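Local coordinates for RNA-dependent RNA Polymerase (PDB 6TZ0), which catalyses RNA-templated RNA synthesis in a double-stranded RNA virus, probably making plus-strand transcripts and, after core assembly, the complementary minus strands of the genome, at residues F358-Q363 with D552-T557; R364-P369 with T557-I562; I546-M551 with S707-T712. All blocks are in the same frame, centred on the assembly; numbering follows the deposited sequence.

Contact 1 of 3, residues F358-Q363 with D552-T557; sequences FPRIEQ and DASVTT
Ala553 CB presses on the backbone of the facing loop, 3.4 Å from Phe358 O and 4.1 Å from Pro359 CA. One residue further on, the two chains are joined by a main-chain bond: Arg360 N gives its hydrogen to Ala553 O at 3.0 Å, with 162° at the hydrogen. The donor comes in tilted from the carbonyl plane, and the same oxygen also receives a CA-H...O contact from Pro359 CA at 3.5 Å.

The arginine side chain then runs along the flank of this junction. With chi1 at 62° CG lies between the backbone N and the carbonyl carbon, 3.9 Å from Ala553 O, and the chain beyond it is extended. That carries the guanidinium past Ser554, whose OG lies near the guanidinium plane at its edge, 3.9 Å from NE. Both polar ends have stronger partners on the preceding turn: Ser554 OG bonds to Gly550 O, bracing its own turn, and Arg360 NH2 probably bonds to Ala549 O. The loop thus holds the turn carrying Gly550 and Asp552, which contact UTP when it is bound, through the backbone oxygens of Ala553 and Ala549.

The loop 358-363 connects helix 349-356 to strand 370-375. It lies across helix 551-554 just ahead of helix 557-573, with helix 644-665 packing against Val555 and viral structural protein 4, a separate chain, against Phe358, Pro359 and Ile361.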
loop_
_atom_site.group_PDB
_atom_site.type_symbol
_atom_site.label_atom_id
_atom_site.label_comp_id
_atom_site.label_asym_id
_atom_site.label_seq_id
_atom_site.Cartn_x
_atom_site.Cartn_y
_atom_site.Cartn_z
ATOM N N PHE A 358 1.811 -16.508 1.220
ATOM C CA PHE A 358 2.417 -17.658 0.556
ATOM C C PHE A 358 1.732 -17.886 -0.789
ATOM O O PHE A 358 0.500 -17.896 -0.853
ATOM C CB PHE A 358 2.295 -18.912 1.419
ATOM C CG PHE A 358 3.188 -20.044 0.986
ATOM C CD1 PHE A 358 4.497 -20.113 1.427
ATOM C CD2 PHE A 358 2.737 -21.011 0.111
ATOM C CE1 PHE A 358 5.325 -21.145 1.029
ATOM C CE2 PHE A 358 3.566 -22.029 -0.305
ATOM C CZ PHE A 358 4.857 -22.100 0.162
ATOM N N PRO A 359 2.486 -18.093 -1.869
ATOM C CA PRO A 359 1.871 -18.187 -3.197
ATOM C C PRO A 359 1.160 -19.511 -3.416
ATOM O O PRO A 359 1.445 -20.513 -2.761
ATOM C CB PRO A 359 3.065 -18.049 -4.142
ATOM C CG PRO A 359 4.196 -18.565 -3.366
ATOM C CD PRO A 359 3.953 -18.179 -1.944
ATOM N N ARG A 360 0.237 -19.513 -4.371
ATOM C CA ARG A 360 -0.534 -20.712 -4.661
ATOM C C ARG A 360 -0.946 -20.758 -6.124
ATOM O O ARG A 360 -0.925 -19.746 -6.825
ATOM C CB ARG A 360 -1.761 -20.803 -3.764
ATOM C CG ARG A 360 -2.751 -19.685 -3.921
ATOM C CD ARG A 360 -3.890 -19.952 -2.973
ATOM N NE ARG A 360 -4.965 -18.981 -3.072
ATOM C CZ ARG A 360 -6.114 -19.102 -2.423
ATOM N NH1 ARG A 360 -6.321 -20.156 -1.648
ATOM N NH2 ARG A 360 -7.059 -18.185 -2.554
ATOM N N ILE A 361 -1.196 -21.979 -6.588
ATOM C CA ILE A 361 -1.563 -22.263 -7.967
ATOM C C ILE A 361 -2.957 -22.855 -8.046
ATOM O O ILE A 361 -3.240 -23.867 -7.415
ATOM C CB ILE A 361 -0.592 -23.291 -8.572
ATOM C CG1 ILE A 361 0.655 -22.599 -9.112
ATOM C CG2 ILE A 361 -1.276 -24.100 -9.660
ATOM C CD1 ILE A 361 1.916 -23.405 -8.915
ATOM N N GLU A 362 -3.819 -22.247 -8.850
ATOM C CA GLU A 362 -5.190 -22.719 -8.977
ATOM C C GLU A 362 -5.645 -22.964 -10.408
ATOM O O GLU A 362 -5.279 -22.218 -11.313
ATOM C CB GLU A 362 -6.149 -21.719 -8.324
ATOM C CG GLU A 362 -5.750 -21.280 -6.926
ATOM C CD GLU A 362 -6.022 -22.349 -5.885
ATOM O OE1 GLU A 362 -7.196 -22.747 -5.733
ATOM O OE2 GLU A 362 -5.062 -22.794 -5.222
ATOM N N GLN A 363 -6.397 -24.053 -10.592
ATOM C CA GLN A 363 -7.039 -24.443 -11.862
ATOM C C GLN A 363 -6.187 -24.945 -13.035
ATOM O O GLN A 363 -6.464 -25.993 -13.607
ATOM C CB GLN A 363 -8.071 -23.403 -12.348
ATOM C CG GLN A 363 -8.925 -22.772 -11.256
ATOM C CD GLN A 363 -10.187 -23.553 -10.979
ATOM O OE1 GLN A 363 -10.424 -24.600 -11.573
ATOM N NE2 GLN A 363 -11.005 -23.046 -10.069
ATOM N N ASP A 552 -3.500 -11.748 -4.723
ATOM C CA ASP A 552 -2.068 -11.453 -4.724
ATOM C C ASP A 552 -1.218 -12.709 -4.621
ATOM O O ASP A 552 -0.105 -12.744 -5.155
ATOM C CB ASP A 552 -1.707 -10.505 -3.585
ATOM C CG ASP A 552 -2.098 -9.084 -3.869
ATOM O OD1 ASP A 552 -2.139 -8.716 -5.059
ATOM O OD2 ASP A 552 -2.345 -8.324 -2.912
ATOM N N ALA A 553 -1.714 -13.739 -3.948
ATOM C CA ALA A 553 -1.010 -15.009 -3.918
ATOM C C ALA A 553 -1.263 -15.839 -5.164
ATOM O O ALA A 553 -0.530 -16.800 -5.411
ATOM C CB ALA A 553 -1.411 -15.802 -2.678
ATOM N N SER A 554 -2.272 -15.490 -5.959
ATOM C CA SER A 554 -2.627 -16.270 -7.136
ATOM C C SER A 554 -1.922 -15.808 -8.400
ATOM O O SER A 554 -1.793 -16.599 -9.337
ATOM C CB SER A 554 -4.137 -16.222 -7.368
ATOM O OG SER A 554 -4.848 -16.815 -6.302
ATOM N N VAL A 555 -1.471 -14.558 -8.451
ATOM C CA VAL A 555 -0.792 -14.031 -9.631
ATOM C C VAL A 555 0.596 -14.656 -9.702
ATOM O O VAL A 555 1.466 -14.350 -8.886
ATOM C CB VAL A 555 -0.711 -12.500 -9.594
ATOM C CG1 VAL A 555 0.101 -11.969 -10.760
ATOM C CG2 VAL A 555 -2.096 -11.907 -9.614
ATOM N N THR A 556 0.811 -15.526 -10.680
ATOM C CA THR A 556 2.105 -16.168 -10.854
ATOM C C THR A 556 3.026 -15.238 -11.642
ATOM O O THR A 556 2.735 -14.059 -11.850
ATOM C CB THR A 556 1.939 -17.521 -11.538
ATOM O OG1 THR A 556 1.447 -17.328 -12.865
ATOM C CG2 THR A 556 0.941 -18.367 -10.784
ATOM N N THR A 557 4.163 -15.761 -12.091
ATOM C CA THR A 557 5.079 -14.958 -12.890
ATOM C C THR A 557 4.549 -14.797 -14.313
ATOM O O THR A 557 4.619 -13.707 -14.908
ATOM C CB THR A 557 6.453 -15.624 -12.884
ATOM O OG1 THR A 557 6.772 -16.015 -11.546
ATOM C CG2 THR A 557 7.507 -14.656 -13.322
#

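Contact 2 of 3, residues R364-P369 with T557-I562; sequences RLVTRP and TNTKDI
The Asn558 amide is met obliquely by Val366 O, which sits off one face and beyond the rim between CB and ND2; Val366 O is 2.8 Å from Asn558 ND2 and 3.3 Å from Asn558 CB. Asp561 offers the second flat group. The CD-CG edge of Pro369 lies over one face of this carboxylate at the OD2 end, with Pro369 CD 3.3 Å from Asp561 OD2, almost straight above that oxygen. Chi1 of Asp561, -153°, swings the carboxylate out from the helix toward the proline, while its other oxygen, OD1, receives a weak hydrogen bond from Gln383.

Beside the asparagine, Val366 points toward the first turns of helix 557-573, meeting residues 558, 559 and 562. Its CG1 rests 4.0 Å from Asn558 CB and reaches toward Ile562 CD1, and CG2 meets Thr559 OG1 at 3.9 Å. That hydroxyl is already bonded to Thr556 OG1, at the N-cap. In fold terms the extended loop that leads into strand 370-375 is laid along the start of a helix of the polymerase domain, with Val366 as its main apolar contact.

Arg368 turns away from the helix: its NE makes a weak bond to Pro369 O, and its guanidinium forms a cation-pi contact with Tyr535 of viral structural protein 4, which also packs through Pro539 on Asn558.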
loop_
_atom_site.group_PDB
_atom_site.type_symbol
_atom_site.label_atom_id
_atom_site.label_comp_id
_atom_site.label_asym_id
_atom_site.label_seq_id
_atom_site.Cartn_x
_atom_site.Cartn_y
_atom_site.Cartn_z
ATOM N N ARG A 364 -5.171 -24.176 -13.395
ATOM C CA ARG A 364 -4.334 -24.463 -14.563
ATOM C C ARG A 364 -3.165 -23.500 -14.671
ATOM O O ARG A 364 -3.153 -22.422 -14.076
ATOM C CB ARG A 364 -5.079 -24.415 -15.896
ATOM C CG ARG A 364 -5.819 -23.162 -16.171
ATOM C CD ARG A 364 -6.588 -23.406 -17.431
ATOM N NE ARG A 364 -7.322 -24.665 -17.330
ATOM C CZ ARG A 364 -8.495 -24.816 -16.726
ATOM N NH1 ARG A 364 -9.092 -23.784 -16.150
ATOM N NH2 ARG A 364 -9.068 -26.008 -16.693
ATOM N N LEU A 365 -2.211 -23.892 -15.507
ATOM C CA LEU A 365 -0.991 -23.126 -15.691
ATOM C C LEU A 365 -1.149 -22.122 -16.825
ATOM O O LEU A 365 -1.758 -22.413 -17.855
ATOM C CB LEU A 365 0.164 -24.070 -15.993
ATOM C CG LEU A 365 0.431 -25.103 -14.908
ATOM C CD1 LEU A 365 1.482 -26.061 -15.384
ATOM C CD2 LEU A 365 0.864 -24.417 -13.641
ATOM N N VAL A 366 -0.584 -20.938 -16.632
ATOM C CA VAL A 366 -0.615 -19.870 -17.621
ATOM C C VAL A 366 0.684 -19.923 -18.411
ATOM O O VAL A 366 1.770 -19.992 -17.827
ATOM C CB VAL A 366 -0.810 -18.504 -16.941
ATOM C CG1 VAL A 366 -0.741 -17.382 -17.942
ATOM C CG2 VAL A 366 -2.135 -18.476 -16.222
ATOM N N THR A 367 0.579 -19.929 -19.735
ATOM C CA THR A 367 1.750 -20.038 -20.591
ATOM C C THR A 367 2.252 -18.652 -20.991
ATOM O O THR A 367 1.820 -17.631 -20.454
ATOM C CB THR A 367 1.436 -20.907 -21.799
ATOM O OG1 THR A 367 0.301 -20.373 -22.485
ATOM C CG2 THR A 367 1.147 -22.320 -21.356
ATOM N N ARG A 368 3.169 -18.604 -21.947
ATOM C CA ARG A 368 3.927 -17.410 -22.269
ATOM C C ARG A 368 3.534 -16.823 -23.615
ATOM O O ARG A 368 3.004 -17.527 -24.481
ATOM C CB ARG A 368 5.427 -17.737 -22.248
ATOM C CG ARG A 368 5.899 -18.869 -23.130
ATOM C CD ARG A 368 6.564 -18.423 -24.396
ATOM N NE ARG A 368 7.687 -17.521 -24.151
ATOM C CZ ARG A 368 8.906 -17.902 -23.784
ATOM N NH1 ARG A 368 9.186 -19.179 -23.597
ATOM N NH2 ARG A 368 9.849 -16.992 -23.599
ATOM N N PRO A 369 3.747 -15.526 -23.819
ATOM C CA PRO A 369 3.632 -14.966 -25.164
ATOM C C PRO A 369 4.871 -15.263 -25.989
ATOM O O PRO A 369 5.975 -15.411 -25.467
ATOM C CB PRO A 369 3.502 -13.463 -24.902
ATOM C CG PRO A 369 4.219 -13.256 -23.650
ATOM C CD PRO A 369 3.975 -14.472 -22.819
ATOM N N THR A 557 4.163 -15.761 -12.091
ATOM C CA THR A 557 5.079 -14.958 -12.890
ATOM C C THR A 557 4.549 -14.797 -14.313
ATOM O O THR A 557 4.619 -13.707 -14.908
ATOM C CB THR A 557 6.453 -15.624 -12.884
ATOM O OG1 THR A 557 6.772 -16.015 -11.546
ATOM C CG2 THR A 557 7.507 -14.656 -13.322
ATOM N N ASN A 558 3.967 -15.871 -14.845
ATOM C CA ASN A 558 3.356 -15.825 -16.162
ATOM C C ASN A 558 2.105 -14.955 -16.180
ATOM O O ASN A 558 1.769 -14.384 -17.221
ATOM C CB ASN A 558 3.024 -17.237 -16.618
ATOM C CG ASN A 558 4.252 -18.066 -16.862
ATOM O OD1 ASN A 558 5.239 -17.577 -17.383
ATOM N ND2 ASN A 558 4.195 -19.334 -16.496
ATOM N N THR A 559 1.400 -14.849 -15.055
ATOM C CA THR A 559 0.257 -13.950 -14.992
ATOM C C THR A 559 0.710 -12.495 -15.007
ATOM O O THR A 559 0.039 -11.637 -15.593
ATOM C CB THR A 559 -0.572 -14.265 -13.748
ATOM O OG1 THR A 559 -0.923 -15.650 -13.762
ATOM C CG2 THR A 559 -1.856 -13.466 -13.726
ATOM N N LYS A 560 1.864 -12.211 -14.396
ATOM C CA LYS A 560 2.481 -10.894 -14.499
ATOM C C LYS A 560 2.878 -10.575 -15.936
ATOM O O LYS A 560 2.815 -9.412 -16.362
ATOM C CB LYS A 560 3.693 -10.836 -13.570
ATOM C CG LYS A 560 4.507 -9.569 -13.642
ATOM C CD LYS A 560 3.789 -8.391 -13.047
ATOM C CE LYS A 560 4.565 -7.126 -13.326
ATOM N NZ LYS A 560 5.928 -7.200 -12.761
ATOM N N ASP A 561 3.235 -11.601 -16.710
ATOM C CA ASP A 561 3.634 -11.371 -18.095
ATOM C C ASP A 561 2.489 -10.861 -18.981
ATOM O O ASP A 561 2.765 -10.200 -19.985
ATOM C CB ASP A 561 4.223 -12.656 -18.666
ATOM C CG ASP A 561 5.223 -12.400 -19.767
ATOM O OD1 ASP A 561 5.473 -11.225 -20.099
ATOM O OD2 ASP A 561 5.787 -13.380 -20.289
ATOM N N ILE A 562 1.223 -11.095 -18.604
ATOM C CA ILE A 562 0.085 -10.591 -19.383
ATOM C C ILE A 562 0.046 -9.065 -19.352
ATOM O O ILE A 562 -0.112 -8.406 -20.385
ATOM C CB ILE A 562 -1.237 -11.190 -18.867
ATOM C CG1 ILE A 562 -1.265 -12.704 -19.043
ATOM C CG2 ILE A 562 -2.434 -10.583 -19.582
ATOM C CD1 ILE A 562 -2.451 -13.369 -18.412
#

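Contact 3 of 3, residues I546-M551 with S707-T712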
loop_
_atom_site.group_PDB
_atom_site.type_symbol
_atom_site.label_atom_id
_atom_site.label_comp_id
_atom_site.label_asym_id
_atom_site.label_seq_id
_atom_site.Cartn_x
_atom_site.Cartn_y
_atom_site.Cartn_z
ATOM N N ILE A 546 -18.804 -11.139 -8.234
ATOM C CA ILE A 546 -17.849 -12.236 -8.347
ATOM C C ILE A 546 -16.606 -11.931 -7.516
ATOM O O ILE A 546 -16.081 -10.809 -7.530
ATOM C CB ILE A 546 -17.529 -12.507 -9.830
ATOM C CG1 ILE A 546 -16.538 -13.659 -9.999
ATOM C CG2 ILE A 546 -17.113 -11.250 -10.571
ATOM C CD1 ILE A 546 -17.106 -14.978 -9.623
ATOM N N ASP A 547 -16.169 -12.915 -6.735
ATOM C CA ASP A 547 -15.106 -12.734 -5.755
ATOM C C ASP A 547 -13.965 -13.685 -6.078
ATOM O O ASP A 547 -14.176 -14.896 -6.192
ATOM C CB ASP A 547 -15.626 -12.989 -4.340
ATOM C CG ASP A 547 -14.681 -12.490 -3.264
ATOM O OD1 ASP A 547 -13.629 -11.905 -3.593
ATOM O OD2 ASP A 547 -14.993 -12.690 -2.074
ATOM N N VAL A 548 -12.761 -13.137 -6.206
ATOM C CA VAL A 548 -11.555 -13.921 -6.436
ATOM C C VAL A 548 -10.847 -14.087 -5.102
ATOM O O VAL A 548 -10.366 -13.109 -4.521
ATOM C CB VAL A 548 -10.634 -13.251 -7.465
ATOM C CG1 VAL A 548 -9.381 -14.081 -7.657
ATOM C CG2 VAL A 548 -11.364 -13.042 -8.777
ATOM N N ALA A 549 -10.775 -15.321 -4.619
ATOM C CA ALA A 549 -10.203 -15.597 -3.306
ATOM C C ALA A 549 -8.684 -15.539 -3.388
ATOM O O ALA A 549 -8.061 -16.386 -4.032
ATOM C CB ALA A 549 -10.668 -16.960 -2.807
ATOM N N GLY A 550 -8.087 -14.545 -2.732
ATOM C CA GLY A 550 -6.646 -14.480 -2.592
ATOM C C GLY A 550 -5.914 -14.167 -3.877
ATOM O O GLY A 550 -5.236 -15.035 -4.433
ATOM N N MET A 551 -6.045 -12.936 -4.365
ATOM C CA MET A 551 -5.568 -12.641 -5.710
ATOM C C MET A 551 -4.063 -12.399 -5.749
ATOM O O MET A 551 -3.403 -12.810 -6.707
ATOM C CB MET A 551 -6.321 -11.442 -6.284
ATOM C CG MET A 551 -6.078 -11.237 -7.764
ATOM S SD MET A 551 -7.095 -9.972 -8.529
ATOM C CE MET A 551 -6.504 -10.065 -10.216
ATOM N N SER A 707 -7.425 -18.232 -16.298
ATOM C CA SER A 707 -6.341 -17.302 -16.035
ATOM C C SER A 707 -5.598 -17.615 -14.748
ATOM O O SER A 707 -4.684 -16.875 -14.377
ATOM C CB SER A 707 -6.877 -15.876 -15.988
ATOM O OG SER A 707 -5.837 -14.968 -15.696
ATOM N N GLY A 708 -5.964 -18.690 -14.064
ATOM C CA GLY A 708 -5.247 -19.096 -12.877
ATOM C C GLY A 708 -5.783 -18.553 -11.573
ATOM O O GLY A 708 -5.015 -18.363 -10.626
ATOM N N PHE A 709 -7.084 -18.304 -11.489
ATOM C CA PHE A 709 -7.686 -17.810 -10.262
ATOM C C PHE A 709 -8.801 -18.746 -9.828
ATOM O O PHE A 709 -9.384 -19.457 -10.647
ATOM C CB PHE A 709 -8.248 -16.404 -10.433
ATOM C CG PHE A 709 -7.230 -15.398 -10.863
ATOM C CD1 PHE A 709 -6.258 -14.961 -9.988
ATOM C CD2 PHE A 709 -7.275 -14.856 -12.134
ATOM C CE1 PHE A 709 -5.321 -14.032 -10.384
ATOM C CE2 PHE A 709 -6.345 -13.924 -12.532
ATOM C CZ PHE A 709 -5.369 -13.511 -11.655
ATOM N N ALA A 710 -9.073 -18.759 -8.527
ATOM C CA ALA A 710 -10.232 -19.445 -7.982
ATOM C C ALA A 710 -11.296 -18.409 -7.660
ATOM O O ALA A 710 -11.002 -17.378 -7.049
ATOM C CB ALA A 710 -9.863 -20.245 -6.736
ATOM N N THR A 711 -12.524 -18.668 -8.092
ATOM C CA THR A 711 -13.612 -17.714 -7.946
ATOM C C THR A 711 -14.769 -18.350 -7.195
ATOM O O THR A 711 -15.102 -19.517 -7.417
ATOM C CB THR A 711 -14.114 -17.209 -9.308
ATOM O OG1 THR A 711 -14.590 -18.315 -10.085
ATOM C CG2 THR A 711 -13.012 -16.491 -10.067
ATOM N N THR A 712 -15.372 -17.577 -6.300
ATOM C CA THR A 712 -16.664 -17.907 -5.721
ATOM C C THR A 712 -17.699 -17.007 -6.379
ATOM O O THR A 712 -17.551 -15.781 -6.378
ATOM C CB THR A 712 -16.668 -17.719 -4.205
ATOM O OG1 THR A 712 -15.658 -18.545 -3.616
ATOM C CG2 THR A 712 -18.016 -18.113 -3.633
#
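Ile546 sends CD1 across to the neighbouring strand, 3.7 Å from Thr711 CB; CG1 stands anti to the backbone N (chi1 -180°), and the turn at chi2 brings the tip over. Asp547 follows in an antiparallel hydrogen-bonded pair with Thr712: Asp547 N donates to Thr712 O at 3.2 Å and Thr712 N to Asp547 O at 2.9 Å, both nearly along the C=O axis. Their side chains emerge on one face of the sheet.

Val548 and Thr711 form the next, non-hydrogen-bonded pair and point to the other face. There the two valine methyls divide the work, CG1 lying 3.8 Å from Phe709 CB and CG2 4.0 Å from Thr711 CG2. Ala549 N adds a third ladder bond, to Ala710 O at 3.2 Å, while Ala549 O probably accepts from Arg360 NH2. At Gly550 the chain takes a positive phi and turns toward helix 551-554. Met551, extended beyond CG, returns to Phe709 in a Met-aromatic contact, its CE 3.9 Å from ring atom CZ. Phe709 follows Gly708, which closes the preceding helix with a Schellman motif.

This is the edge of the palm sheet, beside the hairpin carrying Asp680 and Asp681. The cross-strand hydrogen bonds are all main-chain, which suggests that Asp547 and Val548, both seen to bind magnesium, are positioned through the backbone, with the Asp547 carboxylate making no bond to the neighbouring strand.

How the contacts relate
All three contacts lie in the polymerase domain and read in order along one piece of chain: strand 541-548 in contact 3, helix 551-554 in contact 1 and helix 557-573 in contact 2. Contacts 1 and 2 share Thr557 and a single loop, 358-369, with viral structural protein 4 touching both; contact 3 meets no other protein chain. Contact 2 is largely buried, the other two partly. Chemistry changes along the way: paired strands with a ladder of main-chain bonds nearest the metal site, one such bond beside the UTP-binding turn, then mainly side-chain packing on the helix. Phe709 joins them, touching both Ser554 and Thr559.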